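Coat protein (Pseudomonas phage PP7, PDB 2QUD) forms the icosahedral T=3 shell of the phage as dimers, packages the RNA genome through its packaging signals and represses translation of the viral replicase. Local coordinates at residues 60-65 with 79-84; 28-33 with 41-46; 56-61 with 85-90. All coordinates share one frame; numbering follows the deposited sequence.

Contact 1: residues 60-65 with 79-84; sequences NLKLDQ and TQVWSH
Leu61, Leu63 and Gln65 exchange backbone hydrogen bonds with His84, Trp82 and Gln80, so strands 60-65 and 79-84 run antiparallel with six N-H...O bonds. The shortest is His84 N to Leu61 O, at 2.7 Å.

The tight side carries Leu61, Leu63, Gln65, Gln80, Trp82 and His84. His84 CD2 packs 3.9 Å from Leu61 CB, and Leu61 O lies at the ring edge. The His84 CG lies beside the backbone N (chi1 -53°), with CB and CD2 both near Leu61. ND1 of His84 bonds to Trp82 NE1 of the second subunit, and Trp82 NE1 bonds in turn to His84 ND1 of the second subunit. Leu63 and Trp82 also pack on Thr104 of that subunit. At the strand end a water accepts N-H groups from Gln65 NE2 and Gln80 NE2 and donates to Gln65 O. The Gln65 amide also bonds to Ser99 and Ser96 of the second subunit, and Gln80 OE1 accepts from Val89 N of that subunit.

The other side is looser and more open to solvent. Lys62 stretches out fully and crosses Val81, its CG 3.8 Å from Val81 CG1. Asp64 lies alongside Val81 and rests OD1 on both methyls, 3.4 Å from CG2. Ser83 approaches the other strand through CB, 3.4 Å from Leu61 O.

Lys62, Asp64, Val81 and Ser83 all bind RNA. This is a beta hairpin of the leviviral coat fold, with an RNA-binding face backed by the dimer interface.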
loop_
_atom_site.group_PDB
_atom_site.type_symbol
_atom_site.label_atom_id
_atom_site.label_comp_id
_atom_site.label_asym_id
_atom_site.label_seq_id
_atom_site.Cartn_x
_atom_site.Cartn_y
_atom_site.Cartn_z
ATOM N N ASN A 60 -2.526 -1.940 9.411
ATOM C CA ASN A 60 -2.648 -0.628 8.817
ATOM C C ASN A 60 -1.274 0.001 8.727
ATOM O O ASN A 60 -0.533 -0.022 9.705
ATOM C CB ASN A 60 -3.599 0.255 9.614
ATOM C CG ASN A 60 -5.032 -0.172 9.472
ATOM O OD1 ASN A 60 -5.534 -0.974 10.253
ATOM N ND2 ASN A 60 -5.696 0.321 8.435
ATOM N N LEU A 61 -0.923 0.499 7.544
ATOM C CA LEU A 61 0.296 1.256 7.352
ATOM C C LEU A 61 -0.107 2.572 6.727
ATOM O O LEU A 61 -0.884 2.581 5.794
ATOM C CB LEU A 61 1.226 0.543 6.387
ATOM C CG LEU A 61 1.673 -0.901 6.711
ATOM C CD1 LEU A 61 2.588 -1.514 5.586
ATOM C CD2 LEU A 61 2.355 -0.907 8.090
ATOM N N LYS A 62 0.444 3.685 7.206
ATOM C CA LYS A 62 0.105 5.038 6.672
ATOM C C LYS A 62 1.412 5.779 6.463
ATOM O O LYS A 62 2.096 6.129 7.416
ATOM C CB LYS A 62 -0.782 5.813 7.649
ATOM C CG LYS A 62 -1.227 7.219 7.215
ATOM C CD LYS A 62 -2.203 7.783 8.270
ATOM C CE LYS A 62 -2.901 9.050 7.831
ATOM N NZ LYS A 62 -3.875 9.476 8.878
ATOM N N LEU A 63 1.755 5.990 5.201
ATOM C CA LEU A 63 2.915 6.796 4.811
ATOM C C LEU A 63 2.435 8.232 4.543
ATOM O O LEU A 63 1.637 8.460 3.625
ATOM C CB LEU A 63 3.568 6.223 3.573
ATOM C CG LEU A 63 4.929 6.782 3.196
ATOM C CD1 LEU A 63 6.038 6.454 4.249
ATOM C CD2 LEU A 63 5.358 6.315 1.813
ATOM N N ASP A 64 2.943 9.160 5.366
ATOM C CA ASP A 64 2.616 10.579 5.284
ATOM C C ASP A 64 3.844 11.292 4.743
ATOM O O ASP A 64 4.907 11.260 5.377
ATOM C CB ASP A 64 2.257 11.151 6.662
ATOM C CG ASP A 64 0.909 10.685 7.188
ATOM O OD1 ASP A 64 -0.047 10.565 6.402
ATOM O OD2 ASP A 64 0.809 10.510 8.428
ATOM N N GLN A 65 3.691 11.940 3.578
ATOM C CA GLN A 65 4.772 12.718 2.980
ATOM C C GLN A 65 4.339 14.196 2.918
ATOM O O GLN A 65 3.521 14.574 2.090
ATOM C CB GLN A 65 5.140 12.182 1.605
ATOM C CG GLN A 65 6.335 12.857 0.998
ATOM C CD GLN A 65 6.601 12.428 -0.409
ATOM O OE1 GLN A 65 7.569 11.715 -0.669
ATOM N NE2 GLN A 65 5.727 12.847 -1.345
ATOM N N THR A 79 0.228 17.716 2.522
ATOM C CA THR A 79 0.636 16.368 2.895
ATOM C C THR A 79 -0.103 15.397 1.990
ATOM O O THR A 79 -1.320 15.471 1.824
ATOM C CB THR A 79 0.349 16.043 4.370
ATOM O OG1 THR A 79 0.974 17.037 5.202
ATOM C CG2 THR A 79 0.898 14.623 4.744
ATOM N N GLN A 80 0.657 14.488 1.412
ATOM C CA GLN A 80 0.087 13.387 0.659
ATOM C C GLN A 80 0.306 12.081 1.400
ATOM O O GLN A 80 1.258 11.946 2.181
ATOM C CB GLN A 80 0.706 13.362 -0.711
ATOM C CG GLN A 80 0.363 14.646 -1.458
ATOM C CD GLN A 80 0.823 14.619 -2.885
ATOM O OE1 GLN A 80 0.012 14.674 -3.779
ATOM N NE2 GLN A 80 2.129 14.557 -3.101
ATOM N N VAL A 81 -0.604 11.136 1.173
ATOM C CA VAL A 81 -0.721 9.959 2.010
ATOM C C VAL A 81 -0.900 8.716 1.134
ATOM O O VAL A 81 -1.642 8.752 0.153
ATOM C CB VAL A 81 -1.934 10.068 2.963
ATOM C CG1 VAL A 81 -1.892 8.956 3.950
ATOM C CG2 VAL A 81 -1.962 11.435 3.696
ATOM N N TRP A 82 -0.217 7.636 1.478
ATOM C CA TRP A 82 -0.554 6.325 0.956
ATOM C C TRP A 82 -0.697 5.328 2.062
ATOM O O TRP A 82 0.249 4.972 2.696
ATOM C CB TRP A 82 0.472 5.879 -0.065
ATOM C CG TRP A 82 0.145 4.669 -0.896
ATOM C CD1 TRP A 82 -0.511 3.543 -0.507
ATOM C CD2 TRP A 82 0.503 4.465 -2.253
ATOM N NE1 TRP A 82 -0.587 2.669 -1.530
ATOM C CE2 TRP A 82 0.038 3.202 -2.619
ATOM C CE3 TRP A 82 1.201 5.215 -3.188
ATOM C CZ2 TRP A 82 0.232 2.695 -3.888
ATOM C CZ3 TRP A 82 1.376 4.732 -4.404
ATOM C CH2 TRP A 82 0.889 3.494 -4.773
ATOM N N SER A 83 -1.933 4.918 2.284
ATOM C CA SER A 83 -2.193 3.999 3.369
ATOM C C SER A 83 -2.603 2.623 2.846
ATOM O O SER A 83 -3.124 2.481 1.753
ATOM C CB SER A 83 -3.232 4.560 4.341
ATOM O OG SER A 83 -4.446 4.792 3.679
ATOM N N HIS A 84 -2.317 1.627 3.662
ATOM C CA HIS A 84 -2.567 0.211 3.406
ATOM C C HIS A 84 -3.448 -0.334 4.489
ATOM O O HIS A 84 -3.264 -0.032 5.660
ATOM C CB HIS A 84 -1.254 -0.580 3.388
ATOM C CG HIS A 84 -0.247 -0.020 2.450
ATOM N ND1 HIS A 84 -0.010 -0.536 1.193
ATOM C CD2 HIS A 84 0.561 1.054 2.578
ATOM C CE1 HIS A 84 0.911 0.200 0.593
ATOM N NE2 HIS A 84 1.272 1.175 1.411
HETATM O O HOH W 1 -4.663 2.061 6.716
HETATM O O HOH W 2 3.810 15.175 -0.546
#

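Contact 2: residues 28-33 with 41-46; sequences RQIFEE and RLRLTA
Glu32 binds Arg41 and Arg43 in a salt-bridge network across an antiparallel hairpin, which pairs strand 29-32 with the start of strand 43-50 in the middle of the sheet. Backbone bonds join Gln29 with Ala46 and Phe31 with Leu44 in both directions. Glu33 N adds a bond to Leu42 O, 2.9 Å away.

Glu32 reaches across with an extended chain, its CG anti to the backbone N (chi1 159°). Its methylene CG rests 3.6 Å from Arg41 CB. Glu32 OE1 receives Arg41 NH1 at 3.1 Å in a nearly straight bond. The oxygen lies in the guanidinium plane at its edge, but the nitrogen comes from above the carboxylate, and the two planes stand 83° apart. Arg43 is modelled in two conformers. In one of them its NH2 meets Glu32 OE2, also at 3.1 Å, in a weak, bent bond (120°). The carboxylate probably owes its charged form mainly to Arg41. Arg41 NH2 also donates to Gly36 O.

In that conformer Arg43 bends at chi2 and chi3 and passes across Ile30, with NE close to Ile30 CG2. Thr45 lies beside Ile30 on the same face. Farther along, Thr45 CG2 touches Arg28 CD at 3.8 Å.

The face of Gln29, Phe31, Leu44 and Ala46 is largely apolar around Phe31 and Leu44. Phe31 CB meets Leu44 CB at 4.2 Å, and the edge of its ring faces Leu44 O. Gln29 NE2 bonds to Leu123 O of the second subunit. Phe31 packs on Gly124 of that subunit, and Leu44 on Leu123 there. Arg43 binds RNA. The whole is a beta hairpin of the coat-protein sheet, with RNA-binding Arg43 on one face and subunit packing on the other.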
loop_
_atom_site.group_PDB
_atom_site.type_symbol
_atom_site.label_atom_id
_atom_site.label_comp_id
_atom_site.label_asym_id
_atom_site.label_seq_id
_atom_site.Cartn_x
_atom_site.Cartn_y
_atom_site.Cartn_z
ATOM N N ARG A 28 -0.113 1.883 18.294
ATOM C CA ARG A 28 0.589 2.029 17.028
ATOM C C ARG A 28 2.076 2.242 17.175
ATOM O O ARG A 28 2.564 2.600 18.264
ATOM C CB ARG A 28 0.014 3.196 16.240
ATOM C CG ARG A 28 0.240 4.539 16.875
ATOM C CD ARG A 28 -0.598 5.663 16.262
ATOM N NE ARG A 28 -2.034 5.379 16.243
ATOM C CZ ARG A 28 -2.825 5.411 17.320
ATOM N NH1 ARG A 28 -2.366 5.685 18.542
ATOM N NH2 ARG A 28 -4.111 5.152 17.182
ATOM N N GLN A 29 2.799 2.057 16.073
ATOM C CA GLN A 29 4.163 2.505 15.949
ATOM C C GLN A 29 4.205 3.690 15.013
ATOM O O GLN A 29 3.414 3.770 14.093
ATOM C CB GLN A 29 5.060 1.417 15.368
ATOM C CG GLN A 29 5.148 0.192 16.190
ATOM C CD GLN A 29 5.670 -0.967 15.392
ATOM O OE1 GLN A 29 4.886 -1.694 14.774
ATOM N NE2 GLN A 29 6.992 -1.095 15.326
ATOM N N ILE A 30 5.163 4.590 15.232
ATOM C CA ILE A 30 5.432 5.711 14.334
ATOM C C ILE A 30 6.918 5.703 14.055
ATOM O O ILE A 30 7.729 5.600 15.009
ATOM C CB ILE A 30 4.990 7.084 14.906
ATOM C CG1 ILE A 30 3.511 7.054 15.293
ATOM C CG2 ILE A 30 5.225 8.174 13.870
ATOM C CD1 ILE A 30 3.038 8.374 15.802
ATOM N N PHE A 31 7.257 5.789 12.785
ATOM C CA PHE A 31 8.629 5.867 12.315
ATOM C C PHE A 31 8.776 7.216 11.602
ATOM O O PHE A 31 7.834 7.660 10.909
ATOM C CB PHE A 31 9.002 4.768 11.309
ATOM C CG PHE A 31 9.001 3.349 11.877
ATOM C CD1 PHE A 31 7.770 2.712 12.148
ATOM C CD2 PHE A 31 10.180 2.671 12.147
ATOM C CE1 PHE A 31 7.761 1.426 12.670
ATOM C CE2 PHE A 31 10.164 1.401 12.671
ATOM C CZ PHE A 31 8.976 0.773 12.902
ATOM N N GLU A 32 9.925 7.874 11.743
ATOM C CA GLU A 32 10.160 9.127 11.055
ATOM C C GLU A 32 11.554 9.129 10.429
ATOM O O GLU A 32 12.481 8.560 11.010
ATOM C CB GLU A 32 10.002 10.268 12.065
ATOM C CG GLU A 32 10.642 11.551 11.749
ATOM C CD GLU A 32 10.465 12.515 12.882
ATOM O OE1 GLU A 32 11.455 12.758 13.641
ATOM O OE2 GLU A 32 9.323 12.991 12.981
ATOM N N GLU A 33 11.671 9.775 9.263
ATOM C CA GLU A 33 12.957 9.964 8.668
ATOM C C GLU A 33 13.660 11.143 9.358
ATOM O O GLU A 33 13.260 12.284 9.181
ATOM C CB GLU A 33 12.871 10.220 7.175
ATOM C CG GLU A 33 14.229 10.269 6.553
ATOM C CD GLU A 33 14.224 10.632 5.111
ATOM O OE1 GLU A 33 13.281 11.312 4.656
ATOM O OE2 GLU A 33 15.193 10.259 4.433
ATOM N N ARG A 41 9.044 15.997 8.155
ATOM C CA ARG A 41 9.752 14.716 8.036
ATOM C C ARG A 41 8.758 13.643 7.591
ATOM O O ARG A 41 7.625 13.580 8.090
ATOM C CB ARG A 41 10.434 14.250 9.317
ATOM C CG ARG A 41 11.627 15.097 9.684
ATOM C CD ARG A 41 12.218 14.732 11.008
ATOM N NE ARG A 41 13.502 15.399 11.196
ATOM C CZ ARG A 41 14.351 15.181 12.194
ATOM N NH1 ARG A 41 14.068 14.316 13.149
ATOM N NH2 ARG A 41 15.530 15.810 12.215
ATOM N N LEU A 42 9.246 12.807 6.684
ATOM C CA LEU A 42 8.517 11.605 6.229
ATOM C C LEU A 42 8.183 10.755 7.436
ATOM O O LEU A 42 9.046 10.535 8.287
ATOM C CB LEU A 42 9.382 10.809 5.270
ATOM C CG LEU A 42 8.748 9.572 4.626
ATOM C CD1 LEU A 42 7.565 9.980 3.708
ATOM C CD2 LEU A 42 9.826 8.835 3.851
ATOM N N ARG A 43 6.916 10.305 7.497
ATOM C CA ARG A 43 6.339 9.552 8.600
ATOM C C ARG A 43 5.690 8.254 8.107
ATOM O O ARG A 43 4.996 8.285 7.101
ATOM C CB ARG A 43 5.226 10.377 9.254
ATOM C CG ARG A 43 4.966 10.059 10.724
ATOM C CD ARG A 43 5.694 11.055 11.634
ATOM N NE ARG A 43 4.932 11.382 12.840
ATOM C CZ ARG A 43 5.210 12.384 13.679
ATOM N NH1 ARG A 43 4.435 12.574 14.741
ATOM N NH2 ARG A 43 6.251 13.195 13.485
ATOM N N LEU A 44 5.877 7.175 8.861
ATOM C CA LEU A 44 5.180 5.909 8.633
ATOM C C LEU A 44 4.560 5.493 9.948
ATOM O O LEU A 44 5.255 5.334 10.942
ATOM C CB LEU A 44 6.152 4.815 8.172
ATOM C CG LEU A 44 5.542 3.400 7.972
ATOM C CD1 LEU A 44 4.420 3.406 6.889
ATOM C CD2 LEU A 44 6.624 2.377 7.641
ATOM N N THR A 45 3.237 5.321 9.948
ATOM C CA THR A 45 2.527 4.850 11.110
ATOM C C THR A 45 2.071 3.431 10.809
ATOM O O THR A 45 1.563 3.164 9.709
ATOM C CB THR A 45 1.336 5.784 11.392
ATOM O OG1 THR A 45 1.818 7.120 11.569
ATOM C CG2 THR A 45 0.532 5.316 12.636
ATOM N N ALA A 46 2.196 2.549 11.799
ATOM C CA ALA A 46 1.872 1.139 11.627
ATOM C C ALA A 46 1.090 0.583 12.829
ATOM O O ALA A 46 1.385 0.895 13.971
ATOM C CB ALA A 46 3.137 0.341 11.381
HETATM O O HOH W 3 11.746 13.360 5.342
#

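Contact 3: residues 56-61 with 85-90; sequences AYRVNL and DVTIVA
The Arg58 guanidinium presents its edge to the carboxylate of Asp85, and the two planes are 39° apart. Arg58 NE bonds to Asp85 OD2 at 3.0 Å, on the syn lone pair of that oxygen. Arg58 NH1 bonds to Asp85 OD1 at 3.3 Å, almost straight and in the guanidinium plane. The grip is side-on, with one nitrogen for each oxygen. Bends at chi2 and chi3 (-74° and -79°) fold the arginine back toward strand 85-89. Thr87 lies beside it, with OG1 3.2 Å from Arg58 CD. Asn60 ND2 makes a weak bond to Asp85 OD1, its amide turned well away from the carboxylate plane.

The Tyr57 ring has Ile88 O near its edge, while CE2 touches Ala90 CB at 4.0 Å. On the side of the sheet that carries Tyr57, Val59 and Val86 meet at their CB atoms, 4.0 Å apart. Backbone bonds tie Tyr57 to Ile88 and Val59 to Val86 in both directions. Val59 and Tyr57 also pack on Leu116 and Leu120 of the second subunit.

Ala56, Arg58 and Thr87 bind RNA. The salt bridge probably limits the motion of Arg58 and partly offsets its charge on the RNA-binding face.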
loop_
_atom_site.group_PDB
_atom_site.type_symbol
_atom_site.label_atom_id
_atom_site.label_comp_id
_atom_site.label_asym_id
_atom_site.label_seq_id
_atom_site.Cartn_x
_atom_site.Cartn_y
_atom_site.Cartn_z
ATOM N N ALA A 56 -9.414 -12.731 12.515
ATOM C CA ALA A 56 -8.612 -12.060 11.505
ATOM C C ALA A 56 -7.765 -11.015 12.192
ATOM O O ALA A 56 -7.981 -10.640 13.341
ATOM C CB ALA A 56 -9.477 -11.411 10.470
ATOM N N TYR A 57 -6.777 -10.572 11.457
ATOM C CA TYR A 57 -5.911 -9.460 11.854
ATOM C C TYR A 57 -6.009 -8.356 10.809
ATOM O O TYR A 57 -6.260 -8.634 9.641
ATOM C CB TYR A 57 -4.453 -9.916 11.935
ATOM C CG TYR A 57 -4.216 -11.011 12.943
ATOM C CD1 TYR A 57 -3.826 -10.712 14.239
ATOM C CD2 TYR A 57 -4.427 -12.336 12.621
ATOM C CE1 TYR A 57 -3.644 -11.725 15.178
ATOM C CE2 TYR A 57 -4.235 -13.359 13.546
ATOM C CZ TYR A 57 -3.846 -13.043 14.825
ATOM O OH TYR A 57 -3.656 -14.044 15.740
ATOM N N ARG A 58 -5.831 -7.119 11.260
ATOM C CA ARG A 58 -5.899 -5.950 10.418
ATOM C C ARG A 58 -4.559 -5.242 10.576
ATOM O O ARG A 58 -4.180 -4.847 11.699
ATOM C CB ARG A 58 -7.054 -5.027 10.768
ATOM C CG ARG A 58 -8.431 -5.634 10.479
ATOM C CD ARG A 58 -8.742 -5.679 8.984
ATOM N NE ARG A 58 -9.163 -4.373 8.470
ATOM C CZ ARG A 58 -10.417 -3.929 8.442
ATOM N NH1 ARG A 58 -10.657 -2.726 7.935
ATOM N NH2 ARG A 58 -11.435 -4.651 8.927
ATOM N N VAL A 59 -3.814 -5.150 9.470
ATOM C CA VAL A 59 -2.575 -4.365 9.394
ATOM C C VAL A 59 -2.887 -3.036 8.747
ATOM O O VAL A 59 -3.503 -2.988 7.678
ATOM C CB VAL A 59 -1.507 -5.063 8.522
ATOM C CG1 VAL A 59 -0.315 -4.143 8.296
ATOM C CG2 VAL A 59 -1.072 -6.384 9.121
ATOM N N ASN A 60 -2.526 -1.940 9.411
ATOM C CA ASN A 60 -2.648 -0.628 8.817
ATOM C C ASN A 60 -1.274 0.001 8.727
ATOM O O ASN A 60 -0.533 -0.022 9.705
ATOM C CB ASN A 60 -3.599 0.255 9.614
ATOM C CG ASN A 60 -5.032 -0.172 9.472
ATOM O OD1 ASN A 60 -5.534 -0.974 10.253
ATOM N ND2 ASN A 60 -5.696 0.321 8.435
ATOM N N LEU A 61 -0.923 0.499 7.544
ATOM C CA LEU A 61 0.296 1.256 7.352
ATOM C C LEU A 61 -0.107 2.572 6.727
ATOM O O LEU A 61 -0.884 2.581 5.794
ATOM C CB LEU A 61 1.226 0.543 6.387
ATOM C CG LEU A 61 1.673 -0.901 6.711
ATOM C CD1 LEU A 61 2.588 -1.514 5.586
ATOM C CD2 LEU A 61 2.355 -0.907 8.090
ATOM N N ASP A 85 -4.402 -1.177 4.097
ATOM C CA ASP A 85 -5.277 -1.853 5.042
ATOM C C ASP A 85 -5.283 -3.302 4.569
ATOM O O ASP A 85 -5.807 -3.608 3.507
ATOM C CB ASP A 85 -6.653 -1.233 4.995
ATOM C CG ASP A 85 -7.560 -1.711 6.105
ATOM O OD1 ASP A 85 -8.287 -0.849 6.624
ATOM O OD2 ASP A 85 -7.567 -2.905 6.461
ATOM N N VAL A 86 -4.704 -4.183 5.375
ATOM C CA VAL A 86 -4.522 -5.589 4.995
ATOM C C VAL A 86 -5.310 -6.451 5.993
ATOM O O VAL A 86 -5.136 -6.348 7.214
ATOM C CB VAL A 86 -3.017 -6.020 4.961
ATOM C CG1 VAL A 86 -2.849 -7.374 4.249
ATOM C CG2 VAL A 86 -2.084 -4.937 4.340
ATOM N N THR A 87 -6.151 -7.323 5.446
ATOM C CA THR A 87 -6.970 -8.245 6.219
ATOM C C THR A 87 -6.361 -9.632 6.021
ATOM O O THR A 87 -6.352 -10.154 4.893
ATOM C CB THR A 87 -8.439 -8.256 5.780
ATOM O OG1 THR A 87 -9.019 -6.976 6.034
ATOM C CG2 THR A 87 -9.225 -9.301 6.542
ATOM N N ILE A 88 -5.867 -10.176 7.137
ATOM C CA ILE A 88 -5.202 -11.468 7.179
ATOM C C ILE A 88 -6.026 -12.390 8.067
ATOM O O ILE A 88 -6.308 -12.086 9.220
ATOM C CB ILE A 88 -3.742 -11.339 7.676
ATOM C CG1 ILE A 88 -2.899 -10.525 6.672
ATOM C CG2 ILE A 88 -3.121 -12.721 7.893
ATOM C CD1 ILE A 88 -2.698 -11.191 5.321
ATOM N N VAL A 89 -6.463 -13.507 7.502
ATOM C CA VAL A 89 -7.379 -14.377 8.206
ATOM C C VAL A 89 -6.607 -15.350 9.088
ATOM O O VAL A 89 -5.585 -15.902 8.700
ATOM C CB VAL A 89 -8.337 -15.069 7.197
ATOM C CG1 VAL A 89 -9.214 -16.079 7.906
ATOM C CG2 VAL A 89 -9.210 -13.997 6.467
ATOM N N ALA A 90 -7.102 -15.563 10.312
ATOM C CA ALA A 90 -6.330 -16.309 11.307
ATOM C C ALA A 90 -6.152 -17.799 10.967
ATOM O O ALA A 90 -5.147 -18.383 11.341
ATOM C CB ALA A 90 -6.944 -16.137 12.700
#

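The three contacts lie in one antiparallel sheet. Contact 2 comes first along the chain, joining strand 29-32 to strand 43-50. Contacts 1 and 3 are two parts of the next hairpin, strands 56-68 and 76-89, and share Asn60 and Leu61. Their centres are about 16 Å apart. Contact 2 lies about 9 Å from contact 1 and about 19 Å from contact 3, centre to centre. Strands 43-50 and 56-68 are neighbours, so the backbone N atoms of Lys62 and Asp64 bond to the carbonyls of Thr45 and Arg43. All three contacts hold RNA-binding residues and touch the second subunit. Strand 76-89 pairs with a strand of that subunit, which carries the sheet across the dimer.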